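PDB 4YN2: fusolin from Unidentified entomopoxvirus, which forms the crystalline spindles of an insect poxvirus, which enhance virulence, and probably attacks chitin through its lytic polysaccharide monooxygenase-like domain. Local coordinates for residues 123-128 against 230-235; 176-181 against 191-196. One frame throughout, in Å; residues are numbered along the deposited sequence.

Contact 1: residues 123-128 against 230-235; sequences SDNHQV and FDYNNG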
loop_
_atom_site.group_PDB
_atom_site.type_symbol
_atom_site.label_atom_id
_atom_site.label_comp_id
_atom_site.label_asym_id
_atom_site.label_seq_id
_atom_site.Cartn_x
_atom_site.Cartn_y
_atom_site.Cartn_z
ATOM N N SER A 123 0.242 16.226 11.990
ATOM C CA SER A 123 0.414 17.052 13.183
ATOM C C SER A 123 -0.235 18.414 12.917
ATOM O O SER A 123 -0.948 18.948 13.765
ATOM C CB SER A 123 1.894 17.209 13.518
ATOM O OG SER A 123 2.063 17.744 14.821
ATOM N N ASP A 124 0.010 18.953 11.716
ATOM C CA ASP A 124 -0.529 20.229 11.248
ATOM C C ASP A 124 -1.025 20.044 9.797
ATOM O O ASP A 124 -0.367 19.366 9.011
ATOM C CB ASP A 124 0.567 21.312 11.380
ATOM C CG ASP A 124 0.518 22.415 10.355
ATOM O OD1 ASP A 124 -0.503 23.132 10.302
ATOM O OD2 ASP A 124 1.471 22.522 9.562
ATOM N N ASN A 125 -2.181 20.638 9.449
ATOM C CA ASN A 125 -2.768 20.504 8.098
ATOM C C ASN A 125 -1.982 21.235 6.994
ATOM O O ASN A 125 -2.200 20.927 5.827
ATOM C CB ASN A 125 -4.216 20.966 8.081
ATOM C CG ASN A 125 -5.145 20.007 8.776
ATOM O OD1 ASN A 125 -4.766 18.889 9.151
ATOM N ND2 ASN A 125 -6.412 20.364 8.862
ATOM N N HIS A 126 -1.079 22.167 7.339
ATOM C CA HIS A 126 -0.228 22.859 6.356
ATOM C C HIS A 126 1.063 22.103 6.028
ATOM O O HIS A 126 1.866 22.588 5.223
ATOM C CB HIS A 126 0.141 24.249 6.846
ATOM C CG HIS A 126 -1.027 25.168 6.919
ATOM N ND1 HIS A 126 -1.453 25.686 8.121
ATOM C CD2 HIS A 126 -1.816 25.640 5.926
ATOM C CE1 HIS A 126 -2.468 26.476 7.832
ATOM N NE2 HIS A 126 -2.732 26.472 6.518
ATOM N N GLN A 127 1.283 20.931 6.640
ATOM C CA GLN A 127 2.460 20.128 6.332
ATOM C C GLN A 127 2.473 19.690 4.872
ATOM O O GLN A 127 1.550 19.012 4.434
ATOM C CB GLN A 127 2.504 18.878 7.214
ATOM C CG GLN A 127 2.960 19.149 8.619
ATOM C CD GLN A 127 3.093 17.834 9.324
ATOM O OE1 GLN A 127 2.240 17.438 10.119
ATOM N NE2 GLN A 127 4.121 17.090 8.957
ATOM N N VAL A 128 3.496 20.107 4.125
ATOM C CA VAL A 128 3.702 19.700 2.728
ATOM C C VAL A 128 4.200 18.238 2.678
ATOM O O VAL A 128 3.837 17.485 1.765
ATOM C CB VAL A 128 4.671 20.646 1.966
ATOM C CG1 VAL A 128 6.096 20.635 2.545
ATOM C CG2 VAL A 128 4.699 20.302 0.474
ATOM N N PHE A 230 -3.606 9.618 4.702
ATOM C CA PHE A 230 -3.332 10.702 5.626
ATOM C C PHE A 230 -4.595 11.125 6.362
ATOM O O PHE A 230 -5.638 11.307 5.737
ATOM C CB PHE A 230 -2.755 11.871 4.842
ATOM C CG PHE A 230 -1.501 11.493 4.091
ATOM C CD1 PHE A 230 -0.255 11.616 4.686
ATOM C CD2 PHE A 230 -1.578 10.878 2.850
ATOM C CE1 PHE A 230 0.901 11.233 4.005
ATOM C CE2 PHE A 230 -0.420 10.471 2.183
ATOM C CZ PHE A 230 0.806 10.663 2.761
ATOM N N ASP A 231 -4.501 11.252 7.687
ATOM C CA ASP A 231 -5.607 11.673 8.540
ATOM C C ASP A 231 -5.451 13.160 8.834
ATOM O O ASP A 231 -4.555 13.548 9.586
ATOM C CB ASP A 231 -5.630 10.859 9.853
ATOM C CG ASP A 231 -7.006 10.641 10.455
ATOM O OD1 ASP A 231 -7.930 11.404 10.112
ATOM O OD2 ASP A 231 -7.138 9.760 11.331
ATOM N N TYR A 232 -6.254 13.986 8.178
ATOM C CA TYR A 232 -6.233 15.431 8.404
ATOM C C TYR A 232 -6.926 15.774 9.715
ATOM O O TYR A 232 -7.786 15.033 10.174
ATOM C CB TYR A 232 -6.905 16.182 7.248
ATOM C CG TYR A 232 -5.946 16.449 6.119
ATOM C CD1 TYR A 232 -5.561 15.432 5.254
ATOM C CD2 TYR A 232 -5.329 17.683 5.985
ATOM C CE1 TYR A 232 -4.627 15.656 4.247
ATOM C CE2 TYR A 232 -4.392 17.918 4.987
ATOM C CZ TYR A 232 -4.030 16.895 4.129
ATOM O OH TYR A 232 -3.149 17.132 3.101
ATOM N N ASN A 233 -6.551 16.902 10.308
ATOM C CA ASN A 233 -7.185 17.393 11.531
ATOM C C ASN A 233 -8.484 18.111 11.169
ATOM O O ASN A 233 -8.500 18.864 10.197
ATOM C CB ASN A 233 -6.248 18.349 12.258
ATOM C CG ASN A 233 -4.943 17.706 12.641
ATOM O OD1 ASN A 233 -4.892 16.854 13.530
ATOM N ND2 ASN A 233 -3.875 18.034 11.929
ATOM N N ASN A 234 -9.547 17.916 11.951
ATOM C CA ASN A 234 -10.816 18.599 11.723
ATOM C C ASN A 234 -10.776 20.014 12.311
ATOM O O ASN A 234 -9.890 20.337 13.098
ATOM C CB ASN A 234 -11.987 17.808 12.318
ATOM C CG ASN A 234 -12.329 16.539 11.577
ATOM O OD1 ASN A 234 -11.913 16.307 10.433
ATOM N ND2 ASN A 234 -13.131 15.697 12.204
ATOM N N GLY A 235 -11.728 20.840 11.906
ATOM C CA GLY A 235 -11.867 22.211 12.386
ATOM C C GLY A 235 -11.313 23.235 11.424
ATOM O O GLY A 235 -10.862 22.891 10.329
HETATM O O HOH W 1 -0.997 19.746 3.793
#
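The carboxamide of Asn-125 lies against the Tyr-232 ring at an oblique approach: OD1 comes to 3.4 Å from CD2 of Tyr-232, with the amide and ring planes 53° apart. The amide planes of Asn-125 and Asn-233 are more nearly parallel, 23° apart. With CG anti to its carbonyl carbon (chi1 -72°), Asn-125 brings its end nearer to 230-235 than its start. Asn-125 OD1 accepts from Asn-233 N at 2.9 Å, in the carbonyl plane, on a lone pair. Asn-233 ND2 reaches Asn-125 OD1 from above that plane in a more bent bond of 3.0 Å. On the other branch, Asn-125 ND2 gives a straight bond of 2.9 Å to Asn-233 O, which lies in the plane of the donor amide. One side chain thus reads both the N-H and the C=O of a single residue, as a neighbouring strand would, and the paired bonds fix its amide rotation.

Asn-125 is itself held in a type I turn from Asp-124 to Gln-127. An Asx turn supports it: Asp-124 OD1 accepts from His-126 N, 3.2 Å away. Gln-127 OE1 gathers the backbone N-H groups of Ser-123 and Asp-124. A water donates to Asn-125 O and Gln-127 O, and only weakly accepts from Tyr-232 OH.

The contact ties a loop of the monooxygenase-like domain, between strands 118-121 and 129-138, to the chain leaving strand 220-231. Asp-231 makes backbone bonds with Ile-120 and Leu-122, and Asn-233 ND2 adds a side-chain bond to Leu-122 O, placing the contact just beyond that parallel pairing, at the surface.

Contact 2: residues 176-181 against 191-196; sequences VPLDPR and LVYRFT. With EDO (1,2-ethanediol), chain D.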
loop_
_atom_site.group_PDB
_atom_site.type_symbol
_atom_site.label_atom_id
_atom_site.label_comp_id
_atom_site.label_asym_id
_atom_site.label_seq_id
_atom_site.Cartn_x
_atom_site.Cartn_y
_atom_site.Cartn_z
ATOM N N VAL A 176 21.110 3.087 3.443
ATOM C CA VAL A 176 20.427 3.189 4.725
ATOM C C VAL A 176 21.205 2.425 5.803
ATOM O O VAL A 176 21.700 1.334 5.536
ATOM C CB VAL A 176 18.997 2.605 4.502
ATOM C CG1 VAL A 176 18.279 2.285 5.800
ATOM C CG2 VAL A 176 18.158 3.538 3.627
ATOM N N PRO A 177 21.238 2.925 7.049
ATOM C CA PRO A 177 21.937 2.183 8.107
ATOM C C PRO A 177 21.159 0.978 8.623
ATOM O O PRO A 177 19.926 1.010 8.721
ATOM C CB PRO A 177 22.078 3.224 9.208
ATOM C CG PRO A 177 20.889 4.064 9.059
ATOM C CD PRO A 177 20.708 4.202 7.568
ATOM N N LEU A 178 21.893 -0.082 8.962
ATOM C CA LEU A 178 21.349 -1.273 9.599
ATOM C C LEU A 178 21.352 -0.965 11.091
ATOM O O LEU A 178 22.420 -0.749 11.653
ATOM C CB LEU A 178 22.210 -2.492 9.245
ATOM C CG LEU A 178 21.783 -3.825 9.808
ATOM C CD1 LEU A 178 20.454 -4.282 9.206
ATOM C CD2 LEU A 178 22.868 -4.867 9.563
ATOM N N ASP A 179 20.172 -0.828 11.705
ATOM C CA ASP A 179 20.044 -0.389 13.096
ATOM C C ASP A 179 19.226 -1.331 13.962
ATOM O O ASP A 179 18.438 -2.122 13.437
ATOM C CB ASP A 179 19.337 0.980 13.128
ATOM C CG ASP A 179 20.136 2.189 12.679
ATOM O OD1 ASP A 179 21.345 2.270 13.025
ATOM O OD2 ASP A 179 19.518 3.138 12.145
ATOM N N PRO A 180 19.307 -1.184 15.308
ATOM C CA PRO A 180 18.430 -1.980 16.176
ATOM C C PRO A 180 16.963 -1.607 15.976
ATOM O O PRO A 180 16.656 -0.448 15.670
ATOM C CB PRO A 180 18.887 -1.595 17.596
ATOM C CG PRO A 180 20.213 -0.966 17.431
ATOM C CD PRO A 180 20.163 -0.288 16.111
ATOM N N ARG A 181 16.065 -2.560 16.188
ATOM C CA ARG A 181 14.629 -2.293 16.103
ATOM C C ARG A 181 14.198 -1.393 17.222
ATOM O O ARG A 181 14.727 -1.502 18.329
ATOM C CB ARG A 181 13.795 -3.584 16.224
ATOM C CG ARG A 181 13.828 -4.498 15.023
ATOM C CD ARG A 181 12.961 -5.723 15.253
ATOM N NE ARG A 181 13.511 -6.604 16.286
ATOM C CZ ARG A 181 12.936 -7.722 16.724
ATOM N NH1 ARG A 181 11.781 -8.130 16.210
ATOM N NH2 ARG A 181 13.525 -8.457 17.662
ATOM N N LEU A 191 17.841 -7.037 13.273
ATOM C CA LEU A 191 18.284 -5.687 12.880
ATOM C C LEU A 191 17.417 -5.230 11.731
ATOM O O LEU A 191 16.876 -6.076 11.021
ATOM C CB LEU A 191 19.756 -5.682 12.458
ATOM C CG LEU A 191 20.780 -5.947 13.548
ATOM C CD1 LEU A 191 22.146 -6.225 12.939
ATOM C CD2 LEU A 191 20.883 -4.777 14.514
ATOM N N VAL A 192 17.288 -3.914 11.530
ATOM C CA VAL A 192 16.423 -3.372 10.478
ATOM C C VAL A 192 17.075 -2.228 9.738
ATOM O O VAL A 192 17.939 -1.528 10.270
ATOM C CB VAL A 192 15.061 -2.893 11.053
ATOM C CG1 VAL A 192 14.177 -4.074 11.432
ATOM C CG2 VAL A 192 15.248 -1.966 12.245
ATOM N N TYR A 193 16.596 -1.997 8.524
ATOM C CA TYR A 193 17.002 -0.838 7.744
ATOM C C TYR A 193 15.955 0.207 8.018
ATOM O O TYR A 193 14.813 0.043 7.594
ATOM C CB TYR A 193 17.133 -1.172 6.271
ATOM C CG TYR A 193 18.312 -2.063 5.984
ATOM C CD1 TYR A 193 19.597 -1.543 5.901
ATOM C CD2 TYR A 193 18.146 -3.429 5.794
ATOM C CE1 TYR A 193 20.688 -2.361 5.624
ATOM C CE2 TYR A 193 19.227 -4.253 5.503
ATOM C CZ TYR A 193 20.496 -3.713 5.401
ATOM O OH TYR A 193 21.563 -4.544 5.172
ATOM N N ARG A 194 16.304 1.205 8.836
ATOM C CA ARG A 194 15.410 2.277 9.275
ATOM C C ARG A 194 15.845 3.565 8.630
ATOM O O ARG A 194 17.024 3.907 8.716
ATOM C CB ARG A 194 15.454 2.421 10.810
ATOM C CG ARG A 194 14.364 1.695 11.547
ATOM C CD ARG A 194 14.212 2.194 12.974
ATOM N NE ARG A 194 15.317 1.848 13.881
ATOM C CZ ARG A 194 16.101 2.705 14.544
ATOM N NH1 ARG A 194 15.981 4.016 14.363
ATOM N NH2 ARG A 194 17.032 2.253 15.373
ATOM N N PHE A 195 14.926 4.292 7.994
ATOM C CA PHE A 195 15.330 5.503 7.294
ATOM C C PHE A 195 14.218 6.532 7.258
ATOM O O PHE A 195 13.057 6.199 7.018
ATOM C CB PHE A 195 15.835 5.177 5.871
ATOM C CG PHE A 195 14.961 4.284 5.016
ATOM C CD1 PHE A 195 14.828 2.934 5.301
ATOM C CD2 PHE A 195 14.401 4.757 3.841
ATOM C CE1 PHE A 195 14.056 2.106 4.496
ATOM C CE2 PHE A 195 13.637 3.921 3.029
ATOM C CZ PHE A 195 13.459 2.606 3.365
ATOM N N THR A 196 14.595 7.794 7.495
ATOM C CA THR A 196 13.660 8.915 7.550
ATOM C C THR A 196 13.446 9.458 6.155
ATOM O O THR A 196 14.374 9.979 5.550
ATOM C CB THR A 196 14.155 9.980 8.522
ATOM O OG1 THR A 196 14.288 9.357 9.791
ATOM C CG2 THR A 196 13.179 11.137 8.656
HETATM C C1 EDO D . 17.462 7.178 10.533
HETATM O O1 EDO D . 16.044 7.254 10.356
HETATM C C2 EDO D . 18.193 7.171 9.165
HETATM O O2 EDO D . 17.513 8.001 8.220
#
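Two backbone hydrogen bonds define the pairing of Asp-179 with Val-192, an antiparallel hydrogen-bonded pair: Asp-179 N to Val-192 O at 2.7 Å and Val-192 N to Asp-179 O at 2.9 Å. Next to it, Leu-178 and Tyr-193 form a non-hydrogen-bonded pair.

Polar side-chain bonding centres on Arg-194, whose guanidinium grips Pro-180 O side-on. Arg-194 NH2 lies 2.7 Å from Pro-180 O and Arg-194 NE 3.2 Å from it in a longer, more bent bond, the oxygen staying close to the guanidinium plane. Asp-179 CB packs over one guanidinium face, but Asp-179 OD2 stays 4.2 Å from Arg-194 NH2, well out of the plane; Glu-133 makes the salt bridge, to NH1. Thr-196 N and OG1 hydrogen-bond a 1,2-ethanediol, probably from the crystallisation liquor.

Apolar contacts include two CH-pi interactions. Leu-178, with CG anti to the backbone N (chi1 -179°), sets CD1 3.9 Å from the Tyr-193 ring centroid and 14° off its normal; Val-176 CG2 lies over the Phe-195 ring, 4.0 Å from its centroid.

The hairpin makes 178-180 an outer strand of the four-stranded antiparallel sheet, next to 191-200; Phe-195 also meets Tyr-147 and Val-149 of the other sheet's strand 145-152.

Overall arrangement
The two contacts share no strand, and their centres lie 28 Å apart, with nearest atoms about 11 Å apart. Contact 1 is a surface contact burying 236 Å², with no buried residue among those that touch; contact 2 buries 685 Å² and includes the buried Val-192, Tyr-193 and Phe-195. The chemistry follows: side-chain amides bonding to backbone join loop to loop in contact 1, with at most a weak water link, whereas a local hairpin combines backbone pairing, a two-nitrogen arginine grip on one carbonyl oxygen and CH-pi packing on aromatic rings in contact 2. Strand 129-138 relates them, since it follows the loop of contact 1 and pairs with strand 191-200 of contact 2.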